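PDB 2W4E: MutT/nudix family protein from Deinococcus radiodurans, which probably hydrolyses ADP-ribose as a magnesium-dependent Nudix pyrophosphatase, here as an N-terminally truncated chain that holds the Nudix domain. Local coordinates for residues A7-P12 with I36-V41; E18-R23 with R106-L111; G61-W66 with L89-G94; V67-F72 with L132-G137; P85-G90 with G137-R142. All blocks are in the same frame, centred on the assembly; numbering follows the deposited sequence. Where two conformers were deposited one is given.

Contact 1: residues A7-P12 with I36-V41; sequences AVFILP and IVAGGV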
# COMPACT_ATOMS: atom_id res chain seq x y z
N ALA A 7 3.63 12.04 7.54
CA ALA A 7 4.51 11.10 8.24
C ALA A 7 5.45 10.52 7.20
O ALA A 7 5.11 10.47 6.00
CB ALA A 7 3.69 10.00 8.90
N VAL A 8 6.62 10.09 7.66
CA VAL A 8 7.62 9.48 6.80
C VAL A 8 7.72 8.00 7.12
O VAL A 8 7.59 7.61 8.27
CB VAL A 8 8.97 10.23 6.95
CG1 VAL A 8 9.49 10.15 8.39
CG2 VAL A 8 9.95 9.70 5.97
N PHE A 9 7.88 7.16 6.09
CA PHE A 9 8.02 5.72 6.29
C PHE A 9 9.34 5.38 5.65
O PHE A 9 9.65 5.85 4.56
CB PHE A 9 6.87 4.95 5.61
CG PHE A 9 5.64 4.86 6.45
CD1 PHE A 9 5.27 3.64 7.02
CD2 PHE A 9 4.87 6.00 6.71
CE1 PHE A 9 4.13 3.55 7.86
CE2 PHE A 9 3.75 5.91 7.55
CZ PHE A 9 3.39 4.68 8.12
N ILE A 10 10.13 4.58 6.35
CA ILE A 10 11.47 4.24 5.92
C ILE A 10 11.68 2.75 5.91
O ILE A 10 11.63 2.08 6.97
CB ILE A 10 12.56 4.85 6.87
CG1 ILE A 10 12.45 6.38 6.96
CG2 ILE A 10 13.99 4.46 6.37
CD1 ILE A 10 11.67 6.83 8.15
N LEU A 11 11.99 2.23 4.73
CA LEU A 11 12.46 0.86 4.63
C LEU A 11 14.01 0.84 4.73
O LEU A 11 14.68 1.22 3.79
CB LEU A 11 11.98 0.24 3.30
CG LEU A 11 12.60 -1.13 2.90
CD1 LEU A 11 12.36 -2.16 4.05
CD2 LEU A 11 11.92 -1.55 1.56
N PRO A 12 14.57 0.42 5.88
CA PRO A 12 16.01 0.51 6.05
C PRO A 12 16.66 -0.81 5.62
O PRO A 12 16.21 -1.91 6.04
CB PRO A 12 16.15 0.69 7.59
CG PRO A 12 14.76 0.68 8.13
CD PRO A 12 13.98 -0.11 7.12
N ILE A 36 7.70 -1.46 8.97
CA ILE A 36 8.96 -0.68 8.73
C ILE A 36 9.01 0.52 9.70
O ILE A 36 8.09 0.70 10.51
CB ILE A 36 9.12 -0.27 7.23
CG1 ILE A 36 7.99 0.66 6.78
CG2 ILE A 36 9.23 -1.53 6.30
CD1 ILE A 36 8.30 1.34 5.36
N VAL A 37 10.08 1.32 9.65
CA VAL A 37 10.25 2.49 10.52
C VAL A 37 9.31 3.58 10.08
O VAL A 37 9.11 3.76 8.88
CB VAL A 37 11.74 2.99 10.48
CG1 VAL A 37 11.91 4.30 11.24
CG2 VAL A 37 12.66 1.91 11.07
N ALA A 38 8.72 4.32 11.02
CA ALA A 38 7.84 5.42 10.64
C ALA A 38 7.60 6.37 11.80
O ALA A 38 7.73 5.99 12.96
CB ALA A 38 6.48 4.86 10.13
N GLY A 39 7.21 7.60 11.47
CA GLY A 39 6.87 8.61 12.46
C GLY A 39 6.39 9.90 11.81
O GLY A 39 6.64 10.15 10.63
N GLY A 40 5.72 10.74 12.60
CA GLY A 40 5.21 12.01 12.08
C GLY A 40 6.35 12.96 11.77
O GLY A 40 7.39 12.90 12.41
N VAL A 41 6.14 13.84 10.78
CA VAL A 41 7.12 14.87 10.43
C VAL A 41 6.81 16.09 11.30
O VAL A 41 5.67 16.55 11.32
CB VAL A 41 7.02 15.24 8.93
CG1 VAL A 41 7.98 16.37 8.55
CG2 VAL A 41 7.24 14.01 8.03
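Ala38 CB sits squarely over one face of the Phe9 ring, 3.5 Å from its centroid, a CH-pi contact on a non-hydrogen-bonded pair of two antiparallel strands. The setting is the Nudix fold, and the Nudix box begins within strand 37-40, at Gly39. Phe9 CG stands beside its own backbone N (chi1 -84°), a setting that leans the ring across toward the partner strand and under that methyl. Ile36 comes to the edge of the same ring, near its plane, with CG1 4.0 Å from Phe9 CD1. With an alanine here, the methyl of Ala38 would probably lose the surface it rests on, and a gap would open beside Ile36. Val37 and Ile10 point to the other face of the sheet, where Val37 CG1 meets Ile10 CD1 at 4.0 Å and Val37 CG2 meets Pro12 CG at 3.8 Å, on the side where helix 47-59 packs. Further out, the ring of Phe83 meets Phe9, strand 82-93 bonds to strand 6-14 through the backbone, and Glu58 OE2 accepts the N-H of Ala38. The pairing itself is uneven: Ile10 N reaches Val37 O at 2.8 Å and 171°, whereas the return bond from Val37 N to Ile10 O stretches to 3.2 Å and bends to 136°.

Contact 2: residues E18-R23 with R106-L111; sequences EAVLIR and RVVLPL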
# COMPACT_ATOMS: atom_id res chain seq x y z
N GLU A 18 19.83 -6.90 4.32
CA GLU A 18 18.81 -7.22 5.31
C GLU A 18 17.92 -6.02 5.53
O GLU A 18 18.39 -4.87 5.50
CB GLU A 18 19.45 -7.55 6.63
CG GLU A 18 20.54 -8.58 6.47
CD GLU A 18 21.54 -8.41 7.56
OE1 GLU A 18 22.15 -7.30 7.66
OE2 GLU A 18 21.68 -9.35 8.35
N ALA A 19 16.63 -6.27 5.70
CA ALA A 19 15.70 -5.20 6.07
C ALA A 19 15.72 -5.05 7.58
O ALA A 19 15.78 -6.04 8.31
CB ALA A 19 14.28 -5.54 5.59
N VAL A 20 15.65 -3.82 8.05
CA VAL A 20 15.52 -3.57 9.46
C VAL A 20 14.06 -3.23 9.79
O VAL A 20 13.65 -2.09 9.61
CB VAL A 20 16.46 -2.45 9.94
CG1 VAL A 20 16.39 -2.30 11.48
CG2 VAL A 20 17.92 -2.75 9.45
N LEU A 21 13.32 -4.23 10.28
CA LEU A 21 11.92 -4.07 10.66
C LEU A 21 11.74 -3.87 12.15
O LEU A 21 12.67 -4.05 12.91
CB LEU A 21 11.09 -5.29 10.22
CG LEU A 21 11.34 -5.70 8.78
CD1 LEU A 21 10.44 -6.87 8.32
CD2 LEU A 21 11.08 -4.45 7.90
N ILE A 22 10.53 -3.51 12.55
CA ILE A 22 10.16 -3.48 13.96
C ILE A 22 8.87 -4.26 14.22
O ILE A 22 8.04 -4.42 13.30
CB ILE A 22 9.98 -2.05 14.49
CG1 ILE A 22 8.91 -1.31 13.66
CG2 ILE A 22 11.33 -1.31 14.52
CD1 ILE A 22 8.55 0.06 14.20
N ARG A 23 8.73 -4.76 15.45
CA ARG A 23 7.43 -5.31 15.90
C ARG A 23 7.02 -4.35 16.95
O ARG A 23 7.69 -4.16 17.96
CB ARG A 23 7.50 -6.76 16.45
CG ARG A 23 7.90 -7.84 15.40
CD ARG A 23 7.58 -9.29 15.85
NE ARG A 23 8.21 -10.25 14.93
CZ ARG A 23 9.29 -10.99 15.20
NH1 ARG A 23 9.90 -10.91 16.37
NH2 ARG A 23 9.78 -11.81 14.27
N ARG A 106 13.28 -4.49 17.57
CA ARG A 106 13.95 -4.53 16.29
C ARG A 106 14.12 -5.94 15.75
O ARG A 106 14.51 -6.86 16.49
CB ARG A 106 15.28 -3.83 16.39
CG ARG A 106 15.87 -3.47 15.03
CD ARG A 106 17.33 -3.71 15.09
NE ARG A 106 17.98 -2.57 15.67
CZ ARG A 106 19.10 -2.62 16.37
NH1 ARG A 106 19.70 -3.77 16.64
NH2 ARG A 106 19.62 -1.49 16.81
N VAL A 107 13.86 -6.10 14.46
CA VAL A 107 13.84 -7.40 13.80
C VAL A 107 14.60 -7.26 12.49
O VAL A 107 14.09 -6.66 11.55
CB VAL A 107 12.36 -7.89 13.54
CG1 VAL A 107 12.32 -9.11 12.61
CG2 VAL A 107 11.62 -8.22 14.86
N VAL A 108 15.79 -7.84 12.39
CA VAL A 108 16.58 -7.80 11.14
C VAL A 108 16.47 -9.10 10.35
O VAL A 108 16.87 -10.15 10.83
CB VAL A 108 18.07 -7.45 11.45
CG1 VAL A 108 18.94 -7.49 10.17
CG2 VAL A 108 18.16 -6.07 12.10
N LEU A 109 15.91 -9.04 9.14
CA LEU A 109 15.72 -10.22 8.31
C LEU A 109 16.30 -10.07 6.93
O LEU A 109 16.22 -8.99 6.35
CB LEU A 109 14.21 -10.48 8.14
CG LEU A 109 13.39 -10.82 9.38
CD1 LEU A 109 11.90 -10.63 9.08
CD2 LEU A 109 13.67 -12.25 9.77
N PRO A 110 16.86 -11.16 6.36
CA PRO A 110 17.23 -11.10 4.95
C PRO A 110 16.07 -10.64 4.06
O PRO A 110 14.90 -11.03 4.29
CB PRO A 110 17.57 -12.58 4.61
CG PRO A 110 17.96 -13.17 5.91
CD PRO A 110 16.96 -12.53 6.89
N LEU A 111 16.38 -9.84 3.03
CA LEU A 111 15.36 -9.29 2.15
C LEU A 111 14.53 -10.38 1.45
O LEU A 111 13.36 -10.17 1.19
CB LEU A 111 15.97 -8.35 1.09
CG LEU A 111 16.30 -6.92 1.50
CD1 LEU A 111 17.08 -6.18 0.39
CD2 LEU A 111 15.02 -6.15 1.87
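Arg23 lays its guanidinium group against Val107, with the CG2 methyl over one face, displaced toward the rim and 3.5 Å from NH1. The arginine chain runs extended from CG to NE and crosses the valine at about a right angle, and its CG touches the same methyl. A second flat group, the carboxylate of Glu18, passes beside Val108: CG1 of that valine lies 3.8 Å from OE2 and 3.6 Å from CB of the glutamate. Val108 CG1 is anti to its own backbone N (chi1 176°), which turns this branch to the glutamate. The acid's OE1 is bonded elsewhere, to Thr14 OG1. The guanidinium of Arg106 meets Val20 only obliquely; it is the aliphatic part that packs, CG lying 3.8 Å from Val20 CG1, while a chain bent at chi2 and chi3 carries NH2 to the carbonyl oxygen of Val59.

These side chains belong to the middle strand 18-26 and the outer strand 104-110 of the three-stranded antiparallel sheet of the Nudix domain. Ala19 with Leu109 and Leu21 with Val107 are the hydrogen-bonded pairs, each closed by two N-H...O bonds. In the tighter of them Leu21 N gives to Val107 O at 2.8 Å, and Val107 N returns to Leu21 O from above the carbonyl plane, 40° out of it. On the face bearing Ala19, Leu21 and Leu109, Leu21 CD1 meets Leu109 CD1 at 4.1 Å, next to Val114 of helix 111-120. Where that helix begins, Leu111 reaches back with CD2 to Ala19 CB, 3.8 Å away.

Contact 3: residues G61-W66 with L89-G94; sequences GAASEW and LGVTLG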
# COMPACT_ATOMS: atom_id res chain seq x y z
N GLY A 61 19.57 3.63 13.76
CA GLY A 61 20.14 3.38 12.43
C GLY A 61 20.63 4.66 11.81
O GLY A 61 20.16 5.72 12.19
N ALA A 62 21.59 4.56 10.88
CA ALA A 62 21.95 5.67 9.98
C ALA A 62 22.13 5.10 8.58
O ALA A 62 22.53 3.97 8.43
CB ALA A 62 23.25 6.31 10.43
N ALA A 63 21.86 5.89 7.55
CA ALA A 63 21.87 5.37 6.17
C ALA A 63 22.96 6.04 5.33
O ALA A 63 23.22 7.23 5.51
CB ALA A 63 20.54 5.66 5.52
N SER A 64 23.55 5.30 4.41
CA SER A 64 24.53 5.86 3.46
C SER A 64 23.86 6.59 2.31
O SER A 64 24.42 7.58 1.78
CB SER A 64 25.43 4.73 2.92
OG SER A 64 24.80 4.07 1.85
N GLU A 65 22.67 6.12 1.91
CA GLU A 65 21.95 6.66 0.72
C GLU A 65 20.42 6.61 0.95
O GLU A 65 19.91 5.66 1.57
CB GLU A 65 22.28 5.88 -0.56
CG GLU A 65 21.61 6.44 -1.84
CD GLU A 65 21.78 5.57 -3.06
OE1 GLU A 65 22.53 4.58 -3.02
OE2 GLU A 65 21.18 5.88 -4.11
N TRP A 66 19.71 7.61 0.45
CA TRP A 66 18.24 7.71 0.58
C TRP A 66 17.61 7.76 -0.80
O TRP A 66 18.06 8.52 -1.65
CB TRP A 66 17.86 9.00 1.34
CG TRP A 66 18.22 8.98 2.79
CD1 TRP A 66 19.37 9.43 3.37
CD2 TRP A 66 17.41 8.46 3.84
NE1 TRP A 66 19.32 9.21 4.72
CE2 TRP A 66 18.13 8.62 5.04
CE3 TRP A 66 16.15 7.85 3.89
CZ2 TRP A 66 17.62 8.23 6.28
CZ3 TRP A 66 15.63 7.48 5.14
CH2 TRP A 66 16.37 7.66 6.31
N LEU A 89 19.48 2.93 2.26
CA LEU A 89 20.46 1.88 1.94
C LEU A 89 21.72 2.05 2.76
O LEU A 89 21.94 3.13 3.37
CB LEU A 89 20.78 1.89 0.43
CG LEU A 89 19.43 1.70 -0.31
CD1 LEU A 89 19.38 2.37 -1.64
CD2 LEU A 89 18.99 0.20 -0.39
N GLY A 90 22.55 1.01 2.78
CA GLY A 90 23.81 1.12 3.54
C GLY A 90 23.62 1.38 5.02
O GLY A 90 24.46 2.00 5.67
N VAL A 91 22.52 0.87 5.60
CA VAL A 91 22.17 1.18 6.98
C VAL A 91 23.05 0.44 8.00
O VAL A 91 23.32 -0.76 7.87
CB VAL A 91 20.66 0.89 7.27
CG1 VAL A 91 20.33 1.27 8.72
CG2 VAL A 91 19.76 1.68 6.25
N THR A 92 23.58 1.20 8.96
CA THR A 92 24.35 0.64 10.08
C THR A 92 23.52 0.79 11.35
O THR A 92 22.73 1.71 11.44
CB THR A 92 25.72 1.41 10.28
OG1 THR A 92 25.47 2.80 10.35
CG2 THR A 92 26.67 1.16 9.10
N LEU A 93 23.71 -0.11 12.32
CA LEU A 93 22.89 -0.17 13.54
C LEU A 93 23.72 -0.31 14.81
O LEU A 93 24.39 -1.34 14.97
CB LEU A 93 22.02 -1.43 13.49
CG LEU A 93 20.98 -1.59 12.38
CD1 LEU A 93 20.34 -2.95 12.55
CD2 LEU A 93 19.93 -0.43 12.46
N GLY A 94 23.60 0.65 15.72
CA GLY A 94 24.39 0.66 16.97
C GLY A 94 23.64 0.04 18.14
O GLY A 94 22.61 -0.64 17.94
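Leu89 O is gripped from one side of the contact by two consecutive residues. Ser64 N gives the main bond, 2.9 Å long and lying in the carbonyl plane, although bent to 138° at the hydrogen. Glu65 N adds a weak bond of 3.4 Å to that oxygen, and the hydroxyl Ser64 OG a second weak one. The hydroxyl is brought there by a chi1 of 84°, which tucks OG between the serine's own N and carbonyl carbon. In return Leu89 N donates to Glu65 O at 2.8 Å, almost straight at 175°.

Two residues, Ser64 and Glu65, thus face the single residue Leu89, which makes this a classic beta bulge. The chain turns a corner at Gly90, which has positive phi. A side chain there would point at the serine, whose OG already lies 3.5 Å from the glycine CA. Beyond the corner the antiparallel pairing resumes, with Ala62 and Thr92 exchanging two backbone bonds, Thr92 N to Ala62 O at 3.0 Å and Ala62 N to Thr92 O at 3.1 Å.

Side chains fill in around this frame. Val91 CG2 comes to Ala63 CB, and Leu93 turns its end inward to put CD2 3.8 Å from Gly61 CA, just past the C-terminal end of helix 47-59. Ala63 CB also rests over one face of the Trp66 ring, off toward its rim. Glu65 and Leu89 lie side by side and point the same way; the fully extended glutamate carries OE1 past Leu89 CD1 to a salt bridge with NH1 of Arg142.

Contact 4: residues V67-F72 with L132-G137; sequences VPLPGF and LWQARG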
# COMPACT_ATOMS: atom_id res chain seq x y z
N VAL A 67 16.59 6.96 -1.04
CA VAL A 67 15.88 6.94 -2.33
C VAL A 67 14.39 7.23 -2.03
O VAL A 67 13.71 6.40 -1.40
CB VAL A 67 16.01 5.58 -3.08
CG1 VAL A 67 15.23 5.60 -4.45
CG2 VAL A 67 17.49 5.23 -3.32
N PRO A 68 13.88 8.42 -2.44
CA PRO A 68 12.48 8.73 -2.17
C PRO A 68 11.57 7.91 -3.04
O PRO A 68 11.90 7.62 -4.18
CB PRO A 68 12.34 10.24 -2.52
CG PRO A 68 13.73 10.77 -2.64
CD PRO A 68 14.58 9.56 -3.08
N LEU A 69 10.42 7.52 -2.52
CA LEU A 69 9.45 6.69 -3.30
C LEU A 69 8.13 7.43 -3.35
O LEU A 69 7.96 8.39 -2.61
CB LEU A 69 9.27 5.35 -2.61
CG LEU A 69 10.51 4.46 -2.61
CD1 LEU A 69 10.26 3.34 -1.60
CD2 LEU A 69 10.86 3.95 -4.00
N PRO A 70 7.16 6.99 -4.19
CA PRO A 70 5.93 7.82 -4.32
C PRO A 70 5.10 7.99 -3.03
O PRO A 70 4.65 7.00 -2.46
CB PRO A 70 5.11 7.08 -5.38
CG PRO A 70 6.21 6.38 -6.24
CD PRO A 70 7.30 5.99 -5.27
N GLY A 71 4.83 9.23 -2.63
CA GLY A 71 3.90 9.53 -1.53
C GLY A 71 2.47 8.99 -1.75
O GLY A 71 2.07 8.77 -2.90
N PHE A 72 1.74 8.72 -0.68
CA PHE A 72 0.35 8.19 -0.80
C PHE A 72 -0.51 8.61 0.38
O PHE A 72 0.02 8.87 1.45
CB PHE A 72 0.29 6.64 -0.96
CG PHE A 72 0.89 5.86 0.21
CD1 PHE A 72 0.07 5.32 1.21
CD2 PHE A 72 2.27 5.60 0.27
CE1 PHE A 72 0.59 4.59 2.30
CE2 PHE A 72 2.83 4.85 1.41
CZ PHE A 72 1.97 4.33 2.37
N LEU A 132 7.17 -1.61 0.61
CA LEU A 132 7.99 -2.78 0.16
C LEU A 132 7.76 -3.04 -1.31
O LEU A 132 8.71 -3.27 -2.06
CB LEU A 132 7.69 -4.04 0.99
CG LEU A 132 8.33 -4.02 2.39
CD1 LEU A 132 7.51 -5.00 3.28
CD2 LEU A 132 9.81 -4.44 2.29
N TRP A 133 6.51 -3.00 -1.75
CA TRP A 133 6.25 -3.16 -3.16
C TRP A 133 6.93 -2.04 -3.94
O TRP A 133 7.57 -2.31 -4.94
CB TRP A 133 4.75 -3.18 -3.46
CG TRP A 133 4.12 -4.47 -3.16
CD1 TRP A 133 3.25 -4.74 -2.14
CD2 TRP A 133 4.31 -5.70 -3.86
NE1 TRP A 133 2.87 -6.06 -2.17
CE2 TRP A 133 3.51 -6.68 -3.21
CE3 TRP A 133 5.05 -6.07 -4.98
CZ2 TRP A 133 3.45 -8.01 -3.65
CZ3 TRP A 133 4.98 -7.39 -5.44
CH2 TRP A 133 4.17 -8.34 -4.77
N GLN A 134 6.77 -0.79 -3.52
CA GLN A 134 7.35 0.32 -4.31
C GLN A 134 8.89 0.27 -4.35
O GLN A 134 9.48 0.72 -5.32
CB GLN A 134 6.92 1.69 -3.73
CG GLN A 134 5.42 2.06 -3.87
CD GLN A 134 5.14 3.33 -3.04
OE1 GLN A 134 5.94 3.68 -2.16
NE2 GLN A 134 4.04 3.99 -3.29
N ALA A 135 9.54 -0.26 -3.31
CA ALA A 135 11.01 -0.33 -3.27
C ALA A 135 11.60 -1.52 -4.08
O ALA A 135 12.80 -1.59 -4.29
CB ALA A 135 11.48 -0.44 -1.81
N ARG A 136 10.74 -2.44 -4.48
CA ARG A 136 11.20 -3.77 -4.98
C ARG A 136 12.03 -3.65 -6.25
O ARG A 136 13.06 -4.31 -6.37
CB ARG A 136 9.99 -4.70 -5.19
CG ARG A 136 10.37 -6.13 -5.53
CD ARG A 136 9.10 -7.00 -5.69
NE ARG A 136 9.53 -8.40 -5.62
CZ ARG A 136 8.78 -9.44 -5.30
NH1 ARG A 136 7.48 -9.29 -4.99
NH2 ARG A 136 9.32 -10.65 -5.30
N GLY A 137 11.59 -2.80 -7.18
CA GLY A 137 12.32 -2.59 -8.46
C GLY A 137 13.74 -2.10 -8.20
O GLY A 137 14.73 -2.69 -8.69
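Leu69 and Gln134 are the residues whose CA atoms come nearest, 6.8 Å apart, where the irregular chain that follows strand 65-68 passes helix 126-141. The distance is bridged by side chains from both partners. Gln134 stretches out fully beyond CG (chi2 171°), and its amide slides along Pro70 in the opposite sense to the proline ring. At its end NE2 donates to Pro70 O at 3.2 Å. The acceptor is used well, since the nitrogen lies in the carbonyl plane on a lone pair; the donor less so, with the oxygen 26° out of the amide plane and the bond bent to 138° at the hydrogen. Next to this bond the amide has carbon neighbours: Pro70 CB stands 3.9 Å from NE2, and Leu69 CB 3.8 Å from OE1. Pro70 O also lies at the edge of the Phe72 ring, in its plane.

Leu69 points its CB toward the helix and forks over it, CD1 touching Ala135 CB at 4.0 Å and CD2 the carbonyl oxygen of Gln134 at 3.8 Å. Ala135 in turn packs against Leu11 of strand 6-14.

The second subunit lies close by: its Trp133 meets the Trp133 ring of this chain and also packs on Gln134, while its Gly121 packs on Pro70. A helix laid on one face of the central mixed sheet, with the Nudix-box helix 47-59 on the other, is the alpha-beta-alpha sandwich of Nudix hydrolases, seen here where it borders the dimer partner.

Contact 5: residues P85-G90 with G137-R142; sequences PLLALG and GELTRR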
# COMPACT_ATOMS: atom_id res chain seq x y z
N PRO A 85 7.02 7.55 1.61
CA PRO A 85 7.94 6.43 1.82
C PRO A 85 9.35 6.70 1.28
O PRO A 85 9.49 7.39 0.25
CB PRO A 85 7.27 5.26 1.10
CG PRO A 85 6.45 5.89 0.00
CD PRO A 85 6.09 7.32 0.50
N LEU A 86 10.38 6.25 2.01
CA LEU A 86 11.75 6.27 1.50
C LEU A 86 12.45 4.91 1.68
O LEU A 86 12.27 4.22 2.73
CB LEU A 86 12.62 7.41 2.10
CG LEU A 86 12.17 8.85 1.74
CD1 LEU A 86 11.34 9.40 2.85
CD2 LEU A 86 13.36 9.81 1.45
N LEU A 87 13.27 4.57 0.70
CA LEU A 87 14.21 3.47 0.85
C LEU A 87 15.58 3.98 1.37
O LEU A 87 16.24 4.82 0.73
CB LEU A 87 14.39 2.80 -0.50
CG LEU A 87 15.48 1.73 -0.59
CD1 LEU A 87 15.16 0.52 0.37
CD2 LEU A 87 15.58 1.26 -2.04
N ALA A 88 16.00 3.48 2.52
CA ALA A 88 17.34 3.82 3.08
C ALA A 88 18.33 2.64 2.86
O ALA A 88 18.04 1.49 3.22
CB ALA A 88 17.21 4.20 4.57
N LEU A 89 19.48 2.93 2.26
CA LEU A 89 20.46 1.88 1.94
C LEU A 89 21.72 2.05 2.76
O LEU A 89 21.94 3.13 3.37
CB LEU A 89 20.78 1.89 0.43
CG LEU A 89 19.43 1.70 -0.31
CD1 LEU A 89 19.38 2.37 -1.64
CD2 LEU A 89 18.99 0.20 -0.39
N GLY A 90 22.55 1.01 2.78
CA GLY A 90 23.81 1.12 3.54
C GLY A 90 23.62 1.38 5.02
O GLY A 90 24.46 2.00 5.67
N GLY A 137 11.59 -2.80 -7.18
CA GLY A 137 12.32 -2.59 -8.46
C GLY A 137 13.74 -2.10 -8.20
O GLY A 137 14.73 -2.69 -8.69
N GLU A 138 13.85 -1.04 -7.40
CA GLU A 138 15.17 -0.54 -6.92
C GLU A 138 16.07 -1.62 -6.29
O GLU A 138 17.26 -1.72 -6.61
CB GLU A 138 14.96 0.62 -5.94
CG GLU A 138 16.17 1.43 -5.62
CD GLU A 138 16.74 2.26 -6.81
OE1 GLU A 138 16.01 2.99 -7.51
OE2 GLU A 138 17.95 2.17 -7.04
N LEU A 139 15.54 -2.43 -5.37
CA LEU A 139 16.39 -3.42 -4.70
C LEU A 139 16.87 -4.53 -5.65
O LEU A 139 17.97 -5.10 -5.51
CB LEU A 139 15.65 -4.01 -3.49
CG LEU A 139 15.35 -2.96 -2.37
CD1 LEU A 139 14.34 -3.54 -1.38
CD2 LEU A 139 16.65 -2.62 -1.67
N THR A 140 16.01 -4.86 -6.62
CA THR A 140 16.33 -5.91 -7.61
C THR A 140 17.41 -5.41 -8.55
O THR A 140 18.35 -6.11 -8.84
CB THR A 140 15.09 -6.28 -8.42
OG1 THR A 140 14.01 -6.58 -7.51
CG2 THR A 140 15.38 -7.49 -9.34
N ARG A 141 17.26 -4.18 -9.02
CA ARG A 141 18.26 -3.55 -9.88
C ARG A 141 19.64 -3.47 -9.26
O ARG A 141 20.64 -3.74 -9.94
CB ARG A 141 17.80 -2.16 -10.29
CG ARG A 141 16.62 -2.23 -11.22
CD ARG A 141 16.33 -0.91 -11.89
NE ARG A 141 15.90 0.15 -10.97
CZ ARG A 141 14.63 0.45 -10.66
NH1 ARG A 141 13.62 -0.25 -11.16
NH2 ARG A 141 14.37 1.46 -9.83
N ARG A 142 19.71 -3.17 -7.97
CA ARG A 142 20.99 -3.14 -7.25
C ARG A 142 21.53 -4.53 -6.86
O ARG A 142 22.64 -4.63 -6.30
CB ARG A 142 20.84 -2.28 -5.99
CG ARG A 142 20.62 -0.83 -6.28
CD ARG A 142 20.20 -0.10 -5.02
NE ARG A 142 19.79 1.25 -5.38
CZ ARG A 142 20.51 2.33 -5.12
NH1 ARG A 142 21.66 2.21 -4.48
NH2 ARG A 142 20.08 3.54 -5.47
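Glu138 meets Leu87 with its carbon chain before its charge goes elsewhere. CB stands 4.0 Å from Leu87 CD2, and CG comes closer to the same methyl, at 3.6 Å. A bend follows at chi2 (67°), which turns the carboxylate away from the leucine and toward the two arginines that follow in the chain. There OE1 takes Arg141 NH2 at 3.2 Å, from well above the carboxylate plane. OE2 carries more: Arg142 grips it side-on, NE at a short 2.6 Å on the anti lone pair and NH2 from above the plane. Arg142 NH1 makes a further salt bridge to Glu65 OE1, and the two acids together fix the rotation of the guanidinium, one flat face of which is presented to Leu89, whose CD1 stands 3.6 Å above the plane over its centre. With a glutamine at the Glu138 position, Arg141 would lose this charge and Arg142 would probably be left to Glu65 alone, its guanidinium less firmly fixed over Leu89.

Leu139 packs on the same two leucines. Its CD2 lies between them, 3.9 Å from Leu89 CD2 and 4.0 Å from Leu87 CD1, near Leu144. Helix residues 137-141 run nearly parallel to strand residues 85-89, the axes 20° apart and 10.9 Å from each other at closest approach, with strand 6-14 flanking the leucines on one side through Leu11 and Val13 and strand 65-68 on the other through Val67.

From the N terminus, contact 1 closes first, joining strand 6-14 to the strand in which the Nudix box begins. Contact 2 opens inside that loop at 18-23 and closes at 106-111, so the two cross, and a probable backbone hydrogen bond from Val20 N to Pro12 O joins them. Contact 3 is nested within contact 2 and fastens the chain after helix 47-59 to strand 82-93. Contact 4 opens within contact 3 and crosses both it and contact 2, bringing in helix 126-141. Contact 5 starts where contact 3 ends, sharing Leu89 and Gly90, and crosses contacts 2 and 4, tying the same helix farther along to the mixed sheet.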